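Local coordinates for protein arabinogalactan endo-1,4-beta-galactosidase (Ignisphaera aggregans, PDB 7OSK) that probably hydrolyses internal beta-1,4-galactosidic bonds of galactan and arabinogalactan, through the family 53 catalytic domain that this chain supplies from a longer protein, at residues F135-W140 with Y166-N171; I231-V236 with I242-R247. All coordinates share one frame; numbering follows the deposited sequence.

Contact 1: F135-W140 with Y166-N171; sequences FHYSDW and YNWTYN
Y137 reaches from the loop after strand 130-135 to W168 and T169 on helix 158-178, an example of how one tyrosine can join a barrel loop to the helix that follows it. CG stands anti to the carbonyl carbon, beside the backbone N (chi1 -69°), and from there the ring runs outward until its far edge and hydroxyl reach the helix. The CB of F135 lies 3.6 Å above the plane of the Y137 ring, displaced toward the rim. Farther out, Y137 CE1 comes 3.9 Å from CZ3 of W168, the two rings inclined at 65°. At the tip, Y137 OH donates a hydrogen bond of 2.8 Å to T169 OG1, which sits at the ring's edge, in its plane; the same OH passes 3.6 Å from T169 CG2. The T169 hydroxyl also hydrogen-bonds to the carbonyl O of V165, one helical turn back, so two bonds fix its rotation. W168 completes an aromatic cluster by bringing CH2 to 3.4 Å from CD1 of F135, with ring planes 84° apart. A phenylalanine in place of Y137 would probably leave T169 OG1 without its donor from the loop. Around the cluster, F135 touches V95 of strand 90-95 and, farther along helix 158-178, A172 and L173, while Y137 and T169 rest on A216 and A219 of helix 206-223.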
ATOM      1  N   PHE A 135       0.838   0.088  -9.202  1.00 17.83           N
ATOM      2  CA  PHE A 135       1.781   0.550 -10.214  1.00 19.95           C
ATOM      3  C   PHE A 135       2.214   1.986  -9.934  1.00 18.37           C
ATOM      4  O   PHE A 135       1.469   2.927 -10.199  1.00 17.84           O
ATOM      5  CB  PHE A 135       1.165   0.461 -11.614  1.00 19.34           C
ATOM      6  CG  PHE A 135       0.819  -0.937 -12.040  1.00 19.92           C
ATOM      7  CD1 PHE A 135       1.814  -1.856 -12.321  1.00 17.67           C
ATOM      8  CD2 PHE A 135      -0.504  -1.327 -12.173  1.00 20.47           C
ATOM      9  CE1 PHE A 135       1.498  -3.138 -12.717  1.00 17.70           C
ATOM     10  CE2 PHE A 135      -0.824  -2.610 -12.569  1.00 19.64           C
ATOM     11  CZ  PHE A 135       0.178  -3.515 -12.843  1.00 19.72           C
ATOM     12  N   HIS A 136       3.420   2.152  -9.402  1.00 18.87           N
ATOM     13  CA  HIS A 136       3.946   3.483  -9.117  1.00 19.35           C
ATOM     14  C   HIS A 136       4.175   4.274 -10.402  1.00 19.10           C
ATOM     15  O   HIS A 136       4.243   5.503 -10.372  1.00 18.52           O
ATOM     16  CB  HIS A 136       5.252   3.388  -8.321  1.00 18.28           C
ATOM     17  CG  HIS A 136       5.056   3.028  -6.882  1.00 19.33           C
ATOM     18  ND1 HIS A 136       5.762   3.628  -5.861  1.00 20.72           N
ATOM     19  CD2 HIS A 136       4.232   2.132  -6.292  1.00 19.25           C
ATOM     20  CE1 HIS A 136       5.379   3.116  -4.704  1.00 21.64           C
ATOM     21  NE2 HIS A 136       4.452   2.205  -4.937  1.00 20.36           N
ATOM     22  N   TYR A 137       4.267   3.566 -11.526  1.00 18.51           N
ATOM     23  CA  TYR A 137       4.618   4.175 -12.806  1.00 19.41           C
ATOM     24  C   TYR A 137       5.889   5.006 -12.647  1.00 19.71           C
ATOM     25  O   TYR A 137       5.978   6.147 -13.096  1.00 18.44           O
ATOM     26  CB  TYR A 137       3.458   5.018 -13.344  1.00 21.47           C
ATOM     27  CG  TYR A 137       2.275   4.174 -13.770  1.00 19.89           C
ATOM     28  CD1 TYR A 137       2.324   3.419 -14.937  1.00 21.31           C
ATOM     29  CD2 TYR A 137       1.118   4.124 -13.006  1.00 20.43           C
ATOM     30  CE1 TYR A 137       1.252   2.638 -15.331  1.00 19.24           C
ATOM     31  CE2 TYR A 137       0.039   3.346 -13.394  1.00 23.96           C
ATOM     32  CZ  TYR A 137       0.112   2.606 -14.556  1.00 19.52           C
ATOM     33  OH  TYR A 137      -0.958   1.833 -14.943  1.00 17.20           O
ATOM     34  N   SER A 138       6.866   4.396 -11.987  1.00 20.11           N
ATOM     35  CA  SER A 138       8.181   4.978 -11.768  1.00 18.64           C
ATOM     36  C   SER A 138       9.160   3.822 -11.623  1.00 18.95           C
ATOM     37  O   SER A 138       8.741   2.690 -11.381  1.00 20.32           O
ATOM     38  CB  SER A 138       8.186   5.865 -10.522  1.00 18.42           C
ATOM     39  OG  SER A 138       9.480   6.383 -10.266  1.00 22.38           O
ATOM     40  N   ASP A 139      10.453   4.088 -11.776  1.00 19.45           N
ATOM     41  CA  ASP A 139      11.454   3.037 -11.619  1.00 18.72           C
ATOM     42  C   ASP A 139      11.764   2.812 -10.144  1.00 20.00           C
ATOM     43  O   ASP A 139      12.363   1.804  -9.780  1.00 19.94           O
ATOM     44  CB  ASP A 139      12.741   3.377 -12.377  1.00 19.16           C
ATOM     45  CG  ASP A 139      12.648   3.067 -13.863  1.00 20.95           C
ATOM     46  OD1 ASP A 139      11.864   2.174 -14.248  1.00 21.35           O
ATOM     47  OD2 ASP A 139      13.369   3.714 -14.650  1.00 20.54           O
ATOM     48  N   TRP A 140      11.359   3.750  -9.295  1.00 17.38           N
ATOM     49  CA  TRP A 140      11.558   3.590  -7.861  1.00 17.39           C
ATOM     50  C   TRP A 140      10.467   4.327  -7.081  1.00 17.25           C
ATOM     51  O   TRP A 140       9.382   4.553  -7.613  1.00 17.20           O
ATOM     52  CB  TRP A 140      12.953   4.088  -7.465  1.00 18.46           C
ATOM     53  CG  TRP A 140      13.597   3.306  -6.345  1.00 18.73           C
ATOM     54  CD1 TRP A 140      13.494   1.963  -6.109  1.00 19.64           C
ATOM     55  CD2 TRP A 140      14.441   3.829  -5.312  1.00 17.57           C
ATOM     56  NE1 TRP A 140      14.220   1.620  -4.993  1.00 18.23           N
ATOM     57  CE2 TRP A 140      14.811   2.748  -4.486  1.00 18.11           C
ATOM     58  CE3 TRP A 140      14.918   5.106  -5.003  1.00 16.65           C
ATOM     59  CZ2 TRP A 140      15.633   2.905  -3.373  1.00 19.64           C
ATOM     60  CZ3 TRP A 140      15.733   5.261  -3.896  1.00 17.96           C
ATOM     61  CH2 TRP A 140      16.083   4.167  -3.096  1.00 21.26           C
ATOM     62  N   TYR A 166      -0.248   2.925 -21.584  1.00 23.66           N
ATOM     63  CA  TYR A 166      -1.260   1.967 -22.006  1.00 24.64           C
ATOM     64  C   TYR A 166      -0.632   0.614 -22.310  1.00 24.98           C
ATOM     65  O   TYR A 166      -1.032  -0.405 -21.743  1.00 23.50           O
ATOM     66  CB  TYR A 166      -2.018   2.468 -23.237  1.00 25.70           C
ATOM     67  CG  TYR A 166      -2.967   1.429 -23.796  1.00 26.85           C
ATOM     68  CD1 TYR A 166      -4.235   1.256 -23.256  1.00 24.32           C
ATOM     69  CD2 TYR A 166      -2.588   0.610 -24.855  1.00 26.34           C
ATOM     70  CE1 TYR A 166      -5.101   0.303 -23.757  1.00 25.85           C
ATOM     71  CE2 TYR A 166      -3.449  -0.345 -25.362  1.00 25.37           C
ATOM     72  CZ  TYR A 166      -4.703  -0.495 -24.809  1.00 25.40           C
ATOM     73  OH  TYR A 166      -5.563  -1.444 -25.311  1.00 25.21           O
ATOM     74  N   ASN A 167       0.352   0.612 -23.204  1.00 25.76           N
ATOM     75  CA  ASN A 167       0.966  -0.626 -23.665  1.00 23.82           C
ATOM     76  C   ASN A 167       1.708  -1.364 -22.557  1.00 21.87           C
ATOM     77  O   ASN A 167       1.753  -2.592 -22.547  1.00 21.33           O
ATOM     78  CB  ASN A 167       1.924  -0.342 -24.818  1.00 27.18           C
ATOM     79  CG  ASN A 167       2.452  -1.609 -25.454  1.00 30.19           C
ATOM     80  OD1 ASN A 167       3.550  -2.070 -25.136  1.00 28.76           O
ATOM     81  ND2 ASN A 167       1.664  -2.187 -26.354  1.00 29.10           N
ATOM     82  N   TRP A 168       2.290  -0.616 -21.625  1.00 22.99           N
ATOM     83  CA  TRP A 168       3.008  -1.228 -20.515  1.00 22.27           C
ATOM     84  C   TRP A 168       2.029  -1.822 -19.509  1.00 22.67           C
ATOM     85  O   TRP A 168       2.218  -2.947 -19.047  1.00 21.58           O
ATOM     86  CB  TRP A 168       3.919  -0.214 -19.819  1.00 22.44           C
ATOM     87  CG  TRP A 168       4.731  -0.833 -18.725  1.00 22.40           C
ATOM     88  CD1 TRP A 168       5.939  -1.454 -18.852  1.00 23.37           C
ATOM     89  CD2 TRP A 168       4.387  -0.904 -17.337  1.00 20.45           C
ATOM     90  NE1 TRP A 168       6.370  -1.907 -17.628  1.00 18.77           N
ATOM     91  CE2 TRP A 168       5.437  -1.581 -16.681  1.00 18.96           C
ATOM     92  CE3 TRP A 168       3.296  -0.462 -16.584  1.00 22.32           C
ATOM     93  CZ2 TRP A 168       5.426  -1.823 -15.310  1.00 18.79           C
ATOM     94  CZ3 TRP A 168       3.288  -0.703 -15.221  1.00 21.35           C
ATOM     95  CH2 TRP A 168       4.345  -1.378 -14.598  1.00 20.34           C
ATOM     96  N   THR A 169       0.987  -1.065 -19.178  1.00 21.92           N
ATOM     97  CA  THR A 169      -0.031  -1.528 -18.242  1.00 21.26           C
ATOM     98  C   THR A 169      -0.742  -2.760 -18.784  1.00 22.87           C
ATOM     99  O   THR A 169      -1.007  -3.709 -18.045  1.00 22.84           O
ATOM    100  CB  THR A 169      -1.077  -0.436 -17.955  1.00 19.98           C
ATOM    101  OG1 THR A 169      -0.423   0.730 -17.441  1.00 24.40           O
ATOM    102  CG2 THR A 169      -2.106  -0.925 -16.940  1.00 20.62           C
ATOM    103  N   TYR A 170      -1.060  -2.731 -20.074  1.00 21.30           N
ATOM    104  CA  TYR A 170      -1.741  -3.845 -20.715  1.00 21.94           C
ATOM    105  C   TYR A 170      -0.887  -5.101 -20.617  1.00 21.30           C
ATOM    106  O   TYR A 170      -1.330  -6.124 -20.097  1.00 21.68           O
ATOM    107  CB  TYR A 170      -2.049  -3.523 -22.179  1.00 23.44           C
ATOM    108  CG  TYR A 170      -2.704  -4.664 -22.922  1.00 23.32           C
ATOM    109  CD1 TYR A 170      -4.070  -4.891 -22.824  1.00 21.83           C
ATOM    110  CD2 TYR A 170      -1.954  -5.518 -23.721  1.00 23.97           C
ATOM    111  CE1 TYR A 170      -4.671  -5.934 -23.497  1.00 22.71           C
ATOM    112  CE2 TYR A 170      -2.546  -6.564 -24.399  1.00 24.79           C
ATOM    113  CZ  TYR A 170      -3.905  -6.768 -24.285  1.00 25.64           C
ATOM    114  OH  TYR A 170      -4.498  -7.811 -24.959  1.00 28.55           O
ATOM    115  N   ASN A 171       0.343  -5.007 -21.111  1.00 22.43           N
ATOM    116  CA  ASN A 171       1.273  -6.128 -21.080  1.00 21.02           C
ATOM    117  C   ASN A 171       1.626  -6.533 -19.653  1.00 20.94           C
ATOM    118  O   ASN A 171       1.844  -7.711 -19.373  1.00 21.45           O
ATOM    119  CB  ASN A 171       2.544  -5.781 -21.856  1.00 21.73           C
ATOM    120  CG  ASN A 171       2.339  -5.816 -23.361  1.00 24.58           C
ATOM    121  OD1 ASN A 171       1.636  -6.680 -23.886  1.00 27.04           O
ATOM    122  ND2 ASN A 171       2.958  -4.874 -24.065  1.00 24.82           N
TER

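Contact 2: I231-V236 with I242-R247; sequences IHLAGV and INFIDR
L233, near the end of strand 228-234, meets two successive residues of helix 238-250, F244 and I245, in a purely apolar contact. Segment 242-247 first presents I242, whose side chain turns to T279 and R283 of helix 270-283 and whose carbonyl O accepts the helical bond from D246 N (3.0 Å). F244 is next: CG anti to the backbone N (chi1 -173°) brings its ring to the strand, and the turn about CB-CG (chi2 -89°) presents a face to the leucine. L233 CD2 lies over that face, 4.1 Å from the centroid of the F244 ring and 25° off its normal, a CH-pi contact shifted toward the rim at CE1. The other methyl, L233 CD1, comes 3.8 Å from F244 CD1. Such contacts are the recurring packing of a TIM barrel, in which each beta-alpha-beta unit lays its helix over the outside of the parallel strands; here the unit runs on into strand 257-261. I245 touches both strands of that unit, distantly at L233 (I245 CG1 to L233 CD1, 4.4 Å) and also at I258. The D246 carboxylate forms a salt bridge with R283 and a hydrogen bond with the hydroxyl of Y284 just beyond.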
ATOM      1  N   ILE A 231      -7.912   5.014  -6.992  1.00 19.07           N
ATOM      2  CA  ILE A 231      -7.245   6.308  -6.958  1.00 17.02           C
ATOM      3  C   ILE A 231      -6.726   6.550  -5.545  1.00 21.10           C
ATOM      4  O   ILE A 231      -7.507   6.686  -4.600  1.00 19.43           O
ATOM      5  CB  ILE A 231      -8.194   7.448  -7.384  1.00 19.44           C
ATOM      6  CG1 ILE A 231      -8.601   7.286  -8.853  1.00 19.72           C
ATOM      7  CG2 ILE A 231      -7.547   8.811  -7.159  1.00 17.78           C
ATOM      8  CD1 ILE A 231      -7.444   7.349  -9.844  1.00 19.00           C
ATOM      9  N   HIS A 232      -5.404   6.604  -5.414  1.00 21.96           N
ATOM     10  CA  HIS A 232      -4.755   6.682  -4.110  1.00 19.27           C
ATOM     11  C   HIS A 232      -4.298   8.101  -3.799  1.00 19.08           C
ATOM     12  O   HIS A 232      -3.621   8.738  -4.607  1.00 20.61           O
ATOM     13  CB  HIS A 232      -3.564   5.719  -4.066  1.00 18.75           C
ATOM     14  CG  HIS A 232      -2.903   5.628  -2.729  1.00 18.81           C
ATOM     15  ND1 HIS A 232      -1.654   5.062  -2.555  1.00 17.64           N
ATOM     16  CD2 HIS A 232      -3.305   6.017  -1.496  1.00 19.59           C
ATOM     17  CE1 HIS A 232      -1.320   5.112  -1.284  1.00 18.23           C
ATOM     18  NE2 HIS A 232      -2.306   5.690  -0.615  1.00 17.88           N
ATOM     19  N   LEU A 233      -4.685   8.588  -2.622  1.00 19.04           N
ATOM     20  CA  LEU A 233      -4.273   9.904  -2.150  1.00 19.04           C
ATOM     21  C   LEU A 233      -3.667   9.807  -0.758  1.00 18.70           C
ATOM     22  O   LEU A 233      -3.977   8.887  -0.002  1.00 22.29           O
ATOM     23  CB  LEU A 233      -5.460  10.870  -2.138  1.00 19.38           C
ATOM     24  CG  LEU A 233      -6.056  11.245  -3.495  1.00 20.16           C
ATOM     25  CD1 LEU A 233      -7.219  12.202  -3.296  1.00 22.07           C
ATOM     26  CD2 LEU A 233      -5.009  11.861  -4.411  1.00 18.54           C
ATOM     27  N   ALA A 234      -2.804  10.763  -0.429  1.00 18.61           N
ATOM     28  CA  ALA A 234      -2.136  10.797   0.869  1.00 19.90           C
ATOM     29  C   ALA A 234      -2.647  11.950   1.731  1.00 22.54           C
ATOM     30  O   ALA A 234      -2.919  13.047   1.234  1.00 21.38           O
ATOM     31  CB  ALA A 234      -0.634  10.906   0.681  1.00 18.92           C
ATOM     32  N   GLY A 235      -2.766  11.691   3.029  1.00 19.98           N
ATOM     33  CA  GLY A 235      -3.254  12.681   3.970  1.00 20.08           C
ATOM     34  C   GLY A 235      -4.739  12.528   4.226  1.00 22.65           C
ATOM     35  O   GLY A 235      -5.393  11.666   3.634  1.00 21.99           O
ATOM     36  N   VAL A 236      -5.265  13.363   5.118  1.00 23.27           N
ATOM     37  CA  VAL A 236      -6.688  13.361   5.426  1.00 22.34           C
ATOM     38  C   VAL A 236      -7.261  14.778   5.357  1.00 24.45           C
ATOM     39  O   VAL A 236      -8.281  15.080   5.976  1.00 24.93           O
ATOM     40  CB  VAL A 236      -6.966  12.741   6.820  1.00 21.88           C
ATOM     41  CG1 VAL A 236      -6.887  11.221   6.755  1.00 23.02           C
ATOM     42  CG2 VAL A 236      -5.992  13.287   7.853  1.00 23.93           C
ATOM     43  N   ILE A 242     -11.967  16.797  -1.698  1.00 22.92           N
ATOM     44  CA  ILE A 242     -13.116  17.343  -2.408  1.00 24.30           C
ATOM     45  C   ILE A 242     -12.685  17.980  -3.723  1.00 22.21           C
ATOM     46  O   ILE A 242     -13.198  17.634  -4.784  1.00 21.48           O
ATOM     47  CB  ILE A 242     -13.862  18.391  -1.557  1.00 24.08           C
ATOM     48  CG1 ILE A 242     -14.501  17.717  -0.340  1.00 23.39           C
ATOM     49  CG2 ILE A 242     -14.929  19.102  -2.392  1.00 22.41           C
ATOM     50  CD1 ILE A 242     -15.115  18.684   0.655  1.00 25.79           C
ATOM     51  N   ASN A 243     -11.743  18.914  -3.644  1.00 22.22           N
ATOM     52  CA  ASN A 243     -11.285  19.647  -4.817  1.00 25.06           C
ATOM     53  C   ASN A 243     -10.662  18.732  -5.863  1.00 22.49           C
ATOM     54  O   ASN A 243     -10.861  18.920  -7.062  1.00 21.34           O
ATOM     55  CB  ASN A 243     -10.272  20.721  -4.409  1.00 27.36           C
ATOM     56  CG  ASN A 243     -10.873  21.781  -3.502  1.00 25.87           C
ATOM     57  OD1 ASN A 243     -12.050  22.122  -3.617  1.00 25.27           O
ATOM     58  ND2 ASN A 243     -10.059  22.312  -2.595  1.00 24.95           N
ATOM     59  N   PHE A 244      -9.913  17.738  -5.399  1.00 22.51           N
ATOM     60  CA  PHE A 244      -9.183  16.848  -6.292  1.00 22.09           C
ATOM     61  C   PHE A 244     -10.099  15.826  -6.961  1.00 21.46           C
ATOM     62  O   PHE A 244     -10.009  15.600  -8.168  1.00 21.61           O
ATOM     63  CB  PHE A 244      -8.075  16.124  -5.526  1.00 22.10           C
ATOM     64  CG  PHE A 244      -7.165  15.312  -6.403  1.00 21.22           C
ATOM     65  CD1 PHE A 244      -7.460  13.990  -6.696  1.00 21.24           C
ATOM     66  CD2 PHE A 244      -6.017  15.872  -6.936  1.00 20.59           C
ATOM     67  CE1 PHE A 244      -6.624  13.241  -7.504  1.00 22.27           C
ATOM     68  CE2 PHE A 244      -5.176  15.130  -7.744  1.00 20.35           C
ATOM     69  CZ  PHE A 244      -5.479  13.812  -8.029  1.00 22.26           C
ATOM     70  N   ILE A 245     -10.977  15.209  -6.178  1.00 20.92           N
ATOM     71  CA  ILE A 245     -11.838  14.149  -6.690  1.00 23.57           C
ATOM     72  C   ILE A 245     -12.958  14.710  -7.568  1.00 20.76           C
ATOM     73  O   ILE A 245     -13.274  14.137  -8.610  1.00 18.33           O
ATOM     74  CB  ILE A 245     -12.438  13.317  -5.538  1.00 23.15           C
ATOM     75  CG1 ILE A 245     -11.311  12.609  -4.778  1.00 22.72           C
ATOM     76  CG2 ILE A 245     -13.445  12.293  -6.071  1.00 22.05           C
ATOM     77  CD1 ILE A 245     -11.761  11.853  -3.542  1.00 23.28           C
ATOM     78  N   ASP A 246     -13.560  15.816  -7.141  1.00 21.23           N
ATOM     79  CA  ASP A 246     -14.561  16.505  -7.953  1.00 21.71           C
ATOM     80  C   ASP A 246     -14.027  16.767  -9.355  1.00 21.80           C
ATOM     81  O   ASP A 246     -14.682  16.449 -10.350  1.00 20.00           O
ATOM     82  CB  ASP A 246     -14.972  17.833  -7.309  1.00 23.01           C
ATOM     83  CG  ASP A 246     -15.938  17.655  -6.153  1.00 24.09           C
ATOM     84  OD1 ASP A 246     -16.043  16.527  -5.628  1.00 24.93           O
ATOM     85  OD2 ASP A 246     -16.588  18.650  -5.767  1.00 22.86           O
ATOM     86  N   ARG A 247     -12.834  17.348  -9.432  0.50 21.25           N
ATOM     87  CA  ARG A 247     -12.232  17.676 -10.716  0.50 19.85           C
ATOM     88  C   ARG A 247     -11.889  16.407 -11.489  0.50 20.79           C
ATOM     89  O   ARG A 247     -11.878  16.404 -12.720  0.50 22.27           O
ATOM     90  CB  ARG A 247     -10.980  18.532 -10.519  0.50 20.24           C
ATOM     91  CG  ARG A 247     -10.533  19.269 -11.774  0.50 20.32           C
ATOM     92  CD  ARG A 247      -9.291  20.109 -11.516  0.50 20.14           C
ATOM     93  NE  ARG A 247      -8.926  20.920 -12.674  0.50 19.36           N
ATOM     94  CZ  ARG A 247      -7.815  21.643 -12.762  0.50 18.96           C
ATOM     95  NH1 ARG A 247      -6.943  21.660 -11.763  0.50 19.39           N
ATOM     96  NH2 ARG A 247      -7.570  22.350 -13.856  0.50 19.33           N
TER

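In the fold
Contacts 1 and 2 show the same principle at two places in one eight-stranded barrel: the third and fifth strands, or the loop just beyond, each pack against the helix that follows. Their centres are about 21 Å apart, and their nearest atoms stay about 7 Å apart without touching. Strand 185-188 lies between the two strands, and its helix 206-223 links the contacts indirectly, bearing on Y137 and T169 in one and, through W206, on F244 in the other. Both lie away from the calcium site. In TIM-barrel glycosidases the active site lies at the C-terminal ends of the strands, so both contacts probably pack the barrel near that end.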